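PDB 3FUY: putative integron gene cassette protein from Uncultured bacterium, which is of unknown function, a protein encoded by a mobile integron gene cassette recovered from a salt-marsh metagenome. Local coordinates for residues Gly43-Thr53 against Arg93-His103; Ala131-Val141 against Cys149-Leu157. One frame throughout, in Å; residues are numbered along the deposited sequence.

Both contacts build on one mixed six-stranded sheet. Interaction 1 joins neighbouring parallel strands within it, 44-49 and 91-100, the third and fourth in its order. Interaction 2 lays the end of helix 121-138 against strand 150-160, an outermost strand of the sheet within this chain. Strand 106-116 lies between the two, paired antiparallel with 91-100 and parallel with 150-160. The contact centres are 14 Å apart and the nearest atoms about 6 Å, so they do not touch, though both reach the same sheet. Leu-135 and Ala-131 of interaction 2, for example, also pack on Ile-92 of strand 91-100. Interaction 1 is held mainly by backbone hydrogen bonds and, at its ends, polar side chains, interaction 2 by apolar packing.

Interaction 1. Residues Gly43-Thr53 against Arg93-His103; sequences GQFAVLRIGRT and RIRCVDIDDKH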
loop_
_atom_site.group_PDB
_atom_site.type_symbol
_atom_site.label_atom_id
_atom_site.label_comp_id
_atom_site.label_asym_id
_atom_site.label_seq_id
_atom_site.Cartn_x
_atom_site.Cartn_y
_atom_site.Cartn_z
ATOM N N GLY B 43 0.978 9.305 -16.170
ATOM C CA GLY B 43 0.313 10.246 -15.284
ATOM C C GLY B 43 -1.132 9.828 -15.020
ATOM O O GLY B 43 -2.050 10.616 -15.190
ATOM N N GLN B 44 -1.331 8.574 -14.622
ATOM C CA GLN B 44 -2.676 8.108 -14.299
ATOM C C GLN B 44 -2.713 7.422 -12.951
ATOM O O GLN B 44 -1.688 6.929 -12.464
ATOM C CB GLN B 44 -3.162 7.123 -15.361
ATOM C CG GLN B 44 -3.490 7.729 -16.696
ATOM C CD GLN B 44 -3.892 6.644 -17.691
ATOM O OE1 GLN B 44 -3.043 5.884 -18.144
ATOM N NE2 GLN B 44 -5.195 6.548 -18.005
ATOM N N PHE B 45 -3.910 7.339 -12.379
ATOM C CA PHE B 45 -4.133 6.603 -11.139
ATOM C C PHE B 45 -5.445 5.843 -11.239
ATOM O O PHE B 45 -6.449 6.402 -11.663
ATOM C CB PHE B 45 -4.176 7.565 -9.946
ATOM C CG PHE B 45 -4.198 6.880 -8.615
ATOM C CD1 PHE B 45 -3.020 6.704 -7.898
ATOM C CD2 PHE B 45 -5.388 6.423 -8.064
ATOM C CE1 PHE B 45 -3.028 6.072 -6.655
ATOM C CE2 PHE B 45 -5.405 5.776 -6.825
ATOM C CZ PHE B 45 -4.223 5.616 -6.116
ATOM N N ALA B 46 -5.441 4.565 -10.875
ATOM C CA ALA B 46 -6.694 3.818 -10.829
ATOM C C ALA B 46 -6.779 2.958 -9.592
ATOM O O ALA B 46 -5.767 2.462 -9.086
ATOM C CB ALA B 46 -6.856 2.953 -12.083
ATOM N N VAL B 47 -7.999 2.769 -9.117
ATOM C CA VAL B 47 -8.264 1.769 -8.108
ATOM C C VAL B 47 -8.787 0.494 -8.764
ATOM O O VAL B 47 -9.725 0.523 -9.554
ATOM C CB VAL B 47 -9.278 2.268 -7.062
ATOM C CG1 VAL B 47 -9.514 1.196 -6.010
ATOM C CG2 VAL B 47 -8.780 3.572 -6.402
ATOM N N LEU B 48 -8.185 -0.632 -8.411
ATOM C CA LEU B 48 -8.697 -1.922 -8.820
ATOM C C LEU B 48 -9.471 -2.585 -7.670
ATOM O O LEU B 48 -8.962 -2.729 -6.550
ATOM C CB LEU B 48 -7.562 -2.819 -9.286
ATOM C CG LEU B 48 -7.950 -4.265 -9.587
ATOM C CD1 LEU B 48 -8.974 -4.318 -10.733
ATOM C CD2 LEU B 48 -6.698 -5.048 -9.931
ATOM N N ARG B 49 -10.713 -2.969 -7.953
ATOM C CA ARG B 49 -11.554 -3.652 -6.965
ATOM C C ARG B 49 -12.082 -4.966 -7.513
ATOM O O ARG B 49 -12.610 -5.008 -8.623
ATOM C CB ARG B 49 -12.753 -2.786 -6.600
ATOM C CG ARG B 49 -12.481 -1.775 -5.530
ATOM C CD ARG B 49 -13.720 -0.930 -5.236
ATOM N NE ARG B 49 -13.463 -0.051 -4.094
ATOM C CZ ARG B 49 -14.100 -0.131 -2.930
ATOM N NH1 ARG B 49 -15.064 -1.036 -2.755
ATOM N NH2 ARG B 49 -13.782 0.706 -1.947
ATOM N N ILE B 50 -11.943 -6.036 -6.739
ATOM C CA ILE B 50 -12.616 -7.272 -7.072
ATOM C C ILE B 50 -13.908 -7.288 -6.240
ATOM O O ILE B 50 -14.023 -7.999 -5.247
ATOM C CB ILE B 50 -11.740 -8.492 -6.774
ATOM C CG1 ILE B 50 -10.276 -8.248 -7.201
ATOM C CG2 ILE B 50 -12.319 -9.729 -7.433
ATOM C CD1 ILE B 50 -10.093 -7.891 -8.697
ATOM N N GLY B 51 -14.860 -6.468 -6.660
ATOM C CA GLY B 51 -15.988 -6.079 -5.833
ATOM C C GLY B 51 -16.977 -7.178 -5.487
ATOM O O GLY B 51 -17.330 -7.363 -4.319
ATOM N N ARG B 52 -17.422 -7.921 -6.488
ATOM C CA ARG B 52 -18.518 -8.865 -6.260
ATOM C C ARG B 52 -18.119 -10.058 -5.395
ATOM O O ARG B 52 -18.823 -10.401 -4.444
ATOM C CB ARG B 52 -19.124 -9.345 -7.577
ATOM C CG ARG B 52 -20.513 -9.985 -7.394
ATOM C CD ARG B 52 -21.216 -10.214 -8.730
ATOM N NE ARG B 52 -22.429 -11.035 -8.597
ATOM C CZ ARG B 52 -23.017 -11.660 -9.615
ATOM N NH1 ARG B 52 -22.510 -11.556 -10.836
ATOM N NH2 ARG B 52 -24.111 -12.393 -9.413
ATOM N N THR B 53 -16.992 -10.680 -5.722
ATOM C CA THR B 53 -16.552 -11.884 -5.031
ATOM C C THR B 53 -15.637 -11.615 -3.842
ATOM O O THR B 53 -15.526 -12.449 -2.935
ATOM C CB THR B 53 -15.748 -12.765 -5.967
ATOM O OG1 THR B 53 -14.614 -12.020 -6.429
ATOM C CG2 THR B 53 -16.607 -13.222 -7.161
ATOM N N ARG B 93 -10.959 10.762 -17.545
ATOM C CA ARG B 93 -10.020 10.199 -16.585
ATOM C C ARG B 93 -10.550 8.916 -15.983
ATOM O O ARG B 93 -11.709 8.852 -15.573
ATOM C CB ARG B 93 -9.740 11.208 -15.462
ATOM C CG ARG B 93 -9.322 12.585 -15.950
ATOM C CD ARG B 93 -8.005 12.536 -16.744
ATOM N NE ARG B 93 -6.904 11.927 -15.992
ATOM C CZ ARG B 93 -5.660 11.829 -16.460
ATOM N NH1 ARG B 93 -5.364 12.319 -17.657
ATOM N NH2 ARG B 93 -4.705 11.262 -15.732
ATOM N N ILE B 94 -9.712 7.883 -15.914
ATOM C CA ILE B 94 -10.168 6.651 -15.281
ATOM C C ILE B 94 -10.103 6.819 -13.756
ATOM O O ILE B 94 -9.250 7.551 -13.241
ATOM C CB ILE B 94 -9.349 5.434 -15.752
ATOM C CG1 ILE B 94 -10.052 4.139 -15.375
ATOM C CG2 ILE B 94 -7.914 5.469 -15.185
ATOM C CD1 ILE B 94 -9.485 2.901 -16.098
ATOM N N ARG B 95 -11.010 6.168 -13.031
ATOM C CA ARG B 95 -10.964 6.220 -11.570
ATOM C C ARG B 95 -10.807 4.838 -10.977
ATOM O O ARG B 95 -9.968 4.607 -10.099
ATOM C CB ARG B 95 -12.230 6.875 -11.004
ATOM C CG ARG B 95 -12.438 8.300 -11.443
ATOM C CD ARG B 95 -11.237 9.198 -11.112
ATOM N NE ARG B 95 -11.509 10.556 -11.565
ATOM C CZ ARG B 95 -10.595 11.427 -11.972
ATOM N NH1 ARG B 95 -9.295 11.106 -11.992
ATOM N NH2 ARG B 95 -10.988 12.626 -12.371
ATOM N N CYS B 96 -11.622 3.907 -11.460
ATOM C CA CYS B 96 -11.688 2.593 -10.842
ATOM C C CYS B 96 -12.067 1.549 -11.881
ATOM O O CYS B 96 -12.850 1.814 -12.795
ATOM C CB CYS B 96 -12.718 2.602 -9.694
ATOM S SG CYS B 96 -13.068 0.980 -8.956
ATOM N N VAL B 97 -11.491 0.368 -11.745
ATOM C CA VAL B 97 -11.952 -0.785 -12.501
ATOM C C VAL B 97 -12.438 -1.771 -11.461
ATOM O O VAL B 97 -11.657 -2.265 -10.641
ATOM C CB VAL B 97 -10.819 -1.434 -13.327
ATOM C CG1 VAL B 97 -11.308 -2.734 -13.970
ATOM C CG2 VAL B 97 -10.306 -0.463 -14.364
ATOM N N ASP B 98 -13.739 -2.019 -11.469
ATOM C CA ASP B 98 -14.344 -2.989 -10.574
ATOM C C ASP B 98 -14.634 -4.280 -11.336
ATOM O O ASP B 98 -15.472 -4.312 -12.253
ATOM C CB ASP B 98 -15.615 -2.408 -9.948
ATOM C CG ASP B 98 -16.182 -3.288 -8.852
ATOM O OD1 ASP B 98 -15.833 -4.479 -8.809
ATOM O OD2 ASP B 98 -16.974 -2.784 -8.027
ATOM N N ILE B 99 -13.934 -5.343 -10.957
ATOM C CA ILE B 99 -14.068 -6.616 -11.635
ATOM C C ILE B 99 -15.084 -7.528 -10.940
ATOM O O ILE B 99 -15.035 -7.705 -9.730
ATOM C CB ILE B 99 -12.715 -7.352 -11.723
ATOM C CG1 ILE B 99 -11.742 -6.568 -12.613
ATOM C CG2 ILE B 99 -12.911 -8.786 -12.246
ATOM C CD1 ILE B 99 -10.460 -7.289 -12.868
ATOM N N ASP B 100 -15.997 -8.094 -11.729
ATOM C CA ASP B 100 -16.915 -9.140 -11.281
ATOM C C ASP B 100 -16.474 -10.455 -11.891
ATOM O O ASP B 100 -16.706 -10.709 -13.075
ATOM C CB ASP B 100 -18.336 -8.812 -11.754
ATOM C CG ASP B 100 -19.331 -9.954 -11.525
ATOM O OD1 ASP B 100 -18.946 -11.080 -11.137
ATOM O OD2 ASP B 100 -20.529 -9.709 -11.756
ATOM N N ASP B 101 -15.839 -11.294 -11.087
ATOM C CA ASP B 101 -15.370 -12.591 -11.560
ATOM C C ASP B 101 -16.138 -13.763 -10.934
ATOM O O ASP B 101 -15.600 -14.858 -10.777
ATOM C CB ASP B 101 -13.860 -12.746 -11.327
ATOM C CG ASP B 101 -13.452 -12.547 -9.869
ATOM O OD1 ASP B 101 -14.280 -12.077 -9.044
ATOM O OD2 ASP B 101 -12.272 -12.841 -9.557
ATOM N N LYS B 102 -17.399 -13.535 -10.585
ATOM C CA LYS B 102 -18.166 -14.580 -9.908
ATOM C C LYS B 102 -18.534 -15.715 -10.858
ATOM O O LYS B 102 -18.038 -16.836 -10.711
ATOM C CB LYS B 102 -19.396 -14.007 -9.216
ATOM C CG LYS B 102 -20.193 -15.048 -8.434
ATOM C CD LYS B 102 -21.251 -14.374 -7.572
ATOM C CE LYS B 102 -21.862 -15.356 -6.590
ATOM N NZ LYS B 102 -22.808 -14.665 -5.677
ATOM N N HIS B 103 -19.380 -15.423 -11.843
ATOM C CA HIS B 103 -19.759 -16.434 -12.831
ATOM C C HIS B 103 -18.995 -16.279 -14.138
ATOM O O HIS B 103 -18.322 -17.204 -14.576
ATOM C CB HIS B 103 -21.271 -16.437 -13.068
ATOM C CG HIS B 103 -22.066 -16.641 -11.819
ATOM N ND1 HIS B 103 -21.910 -17.747 -11.011
ATOM C CD2 HIS B 103 -23.021 -15.879 -11.235
ATOM C CE1 HIS B 103 -22.731 -17.657 -9.982
ATOM N NE2 HIS B 103 -23.420 -16.534 -10.097
HETATM O O HOH W 1 -2.278 11.793 -17.885
HETATM O O HOH W 2 -6.910 8.516 -17.078
HETATM O O HOH W 3 -6.411 8.584 -14.042
HETATM O O HOH W 4 -17.811 -6.318 -9.017
HETATM O O HOH W 5 -15.802 -9.754 -8.224
#
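Val-47 and Arg-49 join strand 44-49 to strand 91-100 with four parallel-sheet bonds. Val-47 N donates to Arg-95 O, and Val-47 O accepts from Val-97 N; Arg-49 N donates to Val-97 O, and Arg-49 O takes Ile-99 N at 2.7 Å. Beyond the strand, Gly-51 N meets Asp-98 OD1 at 3.1 Å on its syn side, 30° out of the carboxylate plane. On this backbone a CB would run into that oxygen, consistent with glycine here. Arg-52, extended with CG anti to N (chi1 -163°), carries NH1 to the syn lone pair of Asp-100 OD2 at 2.9 Å, a salt bridge in which the guanidinium and carboxylate planes stand 82° apart. Lys-102 CD covers one guanidinium face. Asp-100 OD1 takes Lys-102 N at 3.0 Å in an Asx turn. Without the Asp-100 carboxylate, as with an alanine here, Arg-52 would probably lose its charge partner and the turn its acceptor. Thr-53 OG1 donates to Asp-101 OD1 at 2.6 Å. At the other end Arg-93 NH2 reaches Gly-43 O in the carbonyl plane, at 2.8 Å, and also pairs with Asp-170. Leu-48 and Val-97 face helix 59-79. Past the C-terminal end of strand 44-49, carboxylates thus take over from backbone bonds, gripping an amide, a guanidinium and a hydroxyl.

Interaction 2. Residues Ala131-Val141 against Cys149-Leu157; sequences AKEKLRAALQV and CVTQFEMKL
The helix-to-strand packing of a beta-alpha-beta unit, strand 106-116, helix 121-138 and strand 150-160, is centred here on Phe-153. Its ring stands up from the strand with CG in the crowded position between N and the carbonyl carbon (chi1 73°). Leu-135 CB lies over one face, 4.2 Å from the ring centroid and 16° off the normal, a CH-pi contact. Arg-136 CG and Val-141 CG2 come at the ring's edge, the latter 3.5 Å from Phe-153 CD2, while Leu-139 CD1 touches Phe-153 CB at 3.9 Å. Leucine and valine branches suit this side because they cover one face and an edge of the ring with carbon alone. Farther along, Ala-131 CB meets the selenium of selenomethionine Met-155 at 4.2 Å. At the other end the helix closes in a Schellman motif with Gln-140 at positive phi, and the chain turns so that Val-141 CA gives a C-H...O contact to Thr-151 O at 3.2 Å. A water lies 2.8 Å from Gln-140 O and 2.7 Å from Thr-151 OG1. Lys-68 of helix 59-79 binds both Leu-139 O and Thr-151 OG1. With no direct hydrogen bond between the segments, apolar contacts hold the helix on the strand, while Lys-68 and a water meet polar atoms at the helix end.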
loop_
_atom_site.group_PDB
_atom_site.type_symbol
_atom_site.label_atom_id
_atom_site.label_comp_id
_atom_site.label_asym_id
_atom_site.label_seq_id
_atom_site.Cartn_x
_atom_site.Cartn_y
_atom_site.Cartn_z
ATOM N N ALA B 131 -17.240 11.655 -26.106
ATOM C CA ALA B 131 -16.519 10.860 -25.117
ATOM C C ALA B 131 -17.115 9.456 -24.968
ATOM O O ALA B 131 -16.386 8.466 -24.971
ATOM C CB ALA B 131 -16.462 11.594 -23.761
ATOM N N LYS B 132 -18.441 9.358 -24.877
ATOM C CA LYS B 132 -19.079 8.050 -24.722
ATOM C C LYS B 132 -18.802 7.147 -25.928
ATOM O O LYS B 132 -18.572 5.942 -25.791
ATOM C CB LYS B 132 -20.589 8.186 -24.491
ATOM C CG LYS B 132 -20.962 8.759 -23.138
ATOM C CD LYS B 132 -22.443 8.527 -22.802
ATOM C CE LYS B 132 -23.373 9.227 -23.776
ATOM N NZ LYS B 132 -24.815 9.070 -23.383
ATOM N N GLU B 133 -18.835 7.743 -27.111
ATOM C CA GLU B 133 -18.506 7.045 -28.343
ATOM C C GLU B 133 -17.070 6.513 -28.275
ATOM O O GLU B 133 -16.835 5.331 -28.480
ATOM C CB GLU B 133 -18.669 8.010 -29.518
ATOM C CG GLU B 133 -18.402 7.438 -30.895
ATOM C CD GLU B 133 -18.446 8.519 -31.976
ATOM O OE1 GLU B 133 -19.291 9.443 -31.874
ATOM O OE2 GLU B 133 -17.627 8.449 -32.921
ATOM N N LYS B 134 -16.112 7.386 -27.976
ATOM C CA LYS B 134 -14.719 6.951 -27.902
ATOM C C LYS B 134 -14.523 5.855 -26.863
ATOM O O LYS B 134 -13.777 4.910 -27.094
ATOM C CB LYS B 134 -13.780 8.126 -27.613
ATOM C CG LYS B 134 -13.867 9.258 -28.635
ATOM C CD LYS B 134 -13.521 8.773 -30.031
ATOM C CE LYS B 134 -13.490 9.931 -31.032
ATOM N NZ LYS B 134 -13.185 9.459 -32.411
ATOM N N LEU B 135 -15.212 5.969 -25.731
ATOM C CA LEU B 135 -15.053 4.996 -24.654
ATOM C C LEU B 135 -15.687 3.650 -24.977
ATOM O O LEU B 135 -15.157 2.603 -24.609
ATOM C CB LEU B 135 -15.612 5.542 -23.326
ATOM C CG LEU B 135 -14.772 6.612 -22.626
ATOM C CD1 LEU B 135 -15.614 7.262 -21.550
ATOM C CD2 LEU B 135 -13.488 6.016 -22.030
ATOM N N ARG B 136 -16.829 3.668 -25.655
ATOM C CA ARG B 136 -17.455 2.418 -26.035
ATOM C C ARG B 136 -16.489 1.629 -26.899
ATOM O O ARG B 136 -16.351 0.422 -26.731
ATOM C CB ARG B 136 -18.797 2.649 -26.758
ATOM C CG ARG B 136 -19.987 2.727 -25.793
ATOM C CD ARG B 136 -21.330 2.770 -26.549
ATOM N NE ARG B 136 -21.368 3.901 -27.470
ATOM C CZ ARG B 136 -21.940 5.073 -27.202
ATOM N NH1 ARG B 136 -22.552 5.270 -26.036
ATOM N NH2 ARG B 136 -21.909 6.046 -28.106
ATOM N N ALA B 137 -15.816 2.320 -27.817
ATOM C CA ALA B 137 -14.797 1.685 -28.663
ATOM C C ALA B 137 -13.536 1.262 -27.899
ATOM O O ALA B 137 -13.125 0.098 -27.966
ATOM C CB ALA B 137 -14.425 2.590 -29.829
ATOM N N ALA B 138 -12.924 2.196 -27.172
ATOM C CA ALA B 138 -11.641 1.916 -26.522
ATOM C C ALA B 138 -11.733 0.883 -25.401
ATOM O O ALA B 138 -10.806 0.098 -25.198
ATOM C CB ALA B 138 -10.997 3.216 -25.985
ATOM N N LEU B 139 -12.830 0.909 -24.655
ATOM C CA LEU B 139 -13.031 -0.026 -23.543
ATOM C C LEU B 139 -13.673 -1.352 -23.971
ATOM O O LEU B 139 -13.850 -2.255 -23.147
ATOM C CB LEU B 139 -13.869 0.625 -22.438
ATOM C CG LEU B 139 -13.221 1.835 -21.745
ATOM C CD1 LEU B 139 -14.099 2.365 -20.641
ATOM C CD2 LEU B 139 -11.814 1.500 -21.192
ATOM N N GLN B 140 -14.004 -1.462 -25.257
ATOM C CA GLN B 140 -14.695 -2.646 -25.809
ATOM C C GLN B 140 -15.941 -3.014 -25.020
ATOM O O GLN B 140 -16.084 -4.141 -24.535
ATOM C CB GLN B 140 -13.749 -3.848 -25.928
ATOM C CG GLN B 140 -12.532 -3.569 -26.814
ATOM C CD GLN B 140 -11.582 -4.748 -26.897
ATOM O OE1 GLN B 140 -11.952 -5.835 -27.354
ATOM N NE2 GLN B 140 -10.351 -4.545 -26.443
ATOM N N VAL B 141 -16.846 -2.047 -24.919
ATOM C CA VAL B 141 -18.056 -2.194 -24.123
ATOM C C VAL B 141 -18.952 -3.275 -24.709
ATOM O O VAL B 141 -19.124 -3.350 -25.912
ATOM C CB VAL B 141 -18.797 -0.857 -24.028
ATOM C CG1 VAL B 141 -20.223 -1.046 -23.516
ATOM C CG2 VAL B 141 -17.995 0.108 -23.117
ATOM N N CYS B 149 -12.871 -10.527 -21.050
ATOM C CA CYS B 149 -13.666 -9.760 -20.112
ATOM C C CYS B 149 -14.693 -8.934 -20.884
ATOM O O CYS B 149 -14.375 -8.364 -21.929
ATOM C CB CYS B 149 -12.767 -8.827 -19.293
ATOM S SG CYS B 149 -13.687 -7.765 -18.158
ATOM N N VAL B 150 -15.916 -8.875 -20.370
ATOM C CA VAL B 150 -16.954 -8.044 -20.980
ATOM C C VAL B 150 -17.054 -6.775 -20.156
ATOM O O VAL B 150 -17.251 -6.842 -18.952
ATOM C CB VAL B 150 -18.328 -8.733 -20.977
ATOM C CG1 VAL B 150 -19.394 -7.769 -21.466
ATOM C CG2 VAL B 150 -18.296 -10.000 -21.833
ATOM N N THR B 151 -16.940 -5.629 -20.814
ATOM C CA THR B 151 -16.765 -4.362 -20.116
ATOM C C THR B 151 -17.983 -3.444 -20.223
ATOM O O THR B 151 -18.643 -3.385 -21.254
ATOM C CB THR B 151 -15.488 -3.638 -20.644
ATOM O OG1 THR B 151 -14.352 -4.491 -20.470
ATOM C CG2 THR B 151 -15.237 -2.325 -19.921
ATOM N N GLN B 152 -18.292 -2.750 -19.136
ATOM C CA GLN B 152 -19.245 -1.650 -19.167
ATOM C C GLN B 152 -18.581 -0.460 -18.501
ATOM O O GLN B 152 -17.578 -0.618 -17.786
ATOM C CB GLN B 152 -20.513 -2.014 -18.389
ATOM C CG GLN B 152 -21.189 -3.301 -18.840
ATOM C CD GLN B 152 -21.737 -3.234 -20.253
ATOM O OE1 GLN B 152 -22.070 -2.160 -20.765
ATOM N NE2 GLN B 152 -21.847 -4.393 -20.892
ATOM N N PHE B 153 -19.129 0.735 -18.695
ATOM C CA PHE B 153 -18.587 1.876 -17.962
ATOM C C PHE B 153 -19.664 2.795 -17.393
ATOM O O PHE B 153 -20.822 2.755 -17.812
ATOM C CB PHE B 153 -17.584 2.676 -18.810
ATOM C CG PHE B 153 -18.213 3.487 -19.902
ATOM C CD1 PHE B 153 -18.383 4.851 -19.760
ATOM C CD2 PHE B 153 -18.622 2.892 -21.076
ATOM C CE1 PHE B 153 -18.969 5.603 -20.776
ATOM C CE2 PHE B 153 -19.204 3.638 -22.095
ATOM C CZ PHE B 153 -19.378 4.996 -21.948
ATOM N N GLU B 154 -19.264 3.605 -16.419
ATOM C CA GLU B 154 -20.098 4.682 -15.898
ATOM C C GLU B 154 -19.284 5.955 -15.944
ATOM O O GLU B 154 -18.113 5.979 -15.523
ATOM C CB GLU B 154 -20.530 4.422 -14.451
ATOM C CG GLU B 154 -21.708 3.488 -14.285
ATOM C CD GLU B 154 -22.241 3.492 -12.858
ATOM O OE1 GLU B 154 -21.964 4.471 -12.127
ATOM O OE2 GLU B 154 -22.925 2.518 -12.465
HETATM N N MSE B 155 -19.912 7.018 -16.427
HETATM C CA MSE B 155 -19.249 8.294 -16.588
HETATM C C MSE B 155 -19.849 9.380 -15.692
HETATM O O MSE B 155 -21.004 9.778 -15.853
HETATM C CB MSE B 155 -19.335 8.721 -18.045
HETATM C CG MSE B 155 -18.683 10.050 -18.331
HETATM SE SE MSE B 155 -18.506 10.295 -20.270
HETATM C CE MSE B 155 -18.427 8.442 -20.749
ATOM N N LYS B 156 -19.052 9.853 -14.745
ATOM C CA LYS B 156 -19.443 10.955 -13.881
ATOM C C LYS B 156 -19.054 12.258 -14.567
ATOM O O LYS B 156 -17.986 12.350 -15.187
ATOM C CB LYS B 156 -18.738 10.822 -12.519
ATOM C CG LYS B 156 -19.185 11.828 -11.488
ATOM C CD LYS B 156 -18.416 11.699 -10.181
ATOM C CE LYS B 156 -18.697 10.384 -9.497
ATOM N NZ LYS B 156 -17.805 10.207 -8.313
ATOM N N LEU B 157 -19.916 13.264 -14.475
ATOM C CA LEU B 157 -19.651 14.550 -15.104
ATOM C C LEU B 157 -19.213 15.587 -14.071
ATOM O O LEU B 157 -19.805 15.707 -12.999
ATOM C CB LEU B 157 -20.889 15.043 -15.851
ATOM C CG LEU B 157 -21.620 13.989 -16.683
ATOM C CD1 LEU B 157 -23.012 14.484 -17.131
ATOM C CD2 LEU B 157 -20.775 13.598 -17.883
HETATM O O HOH W 6 -14.534 -5.713 -22.852
#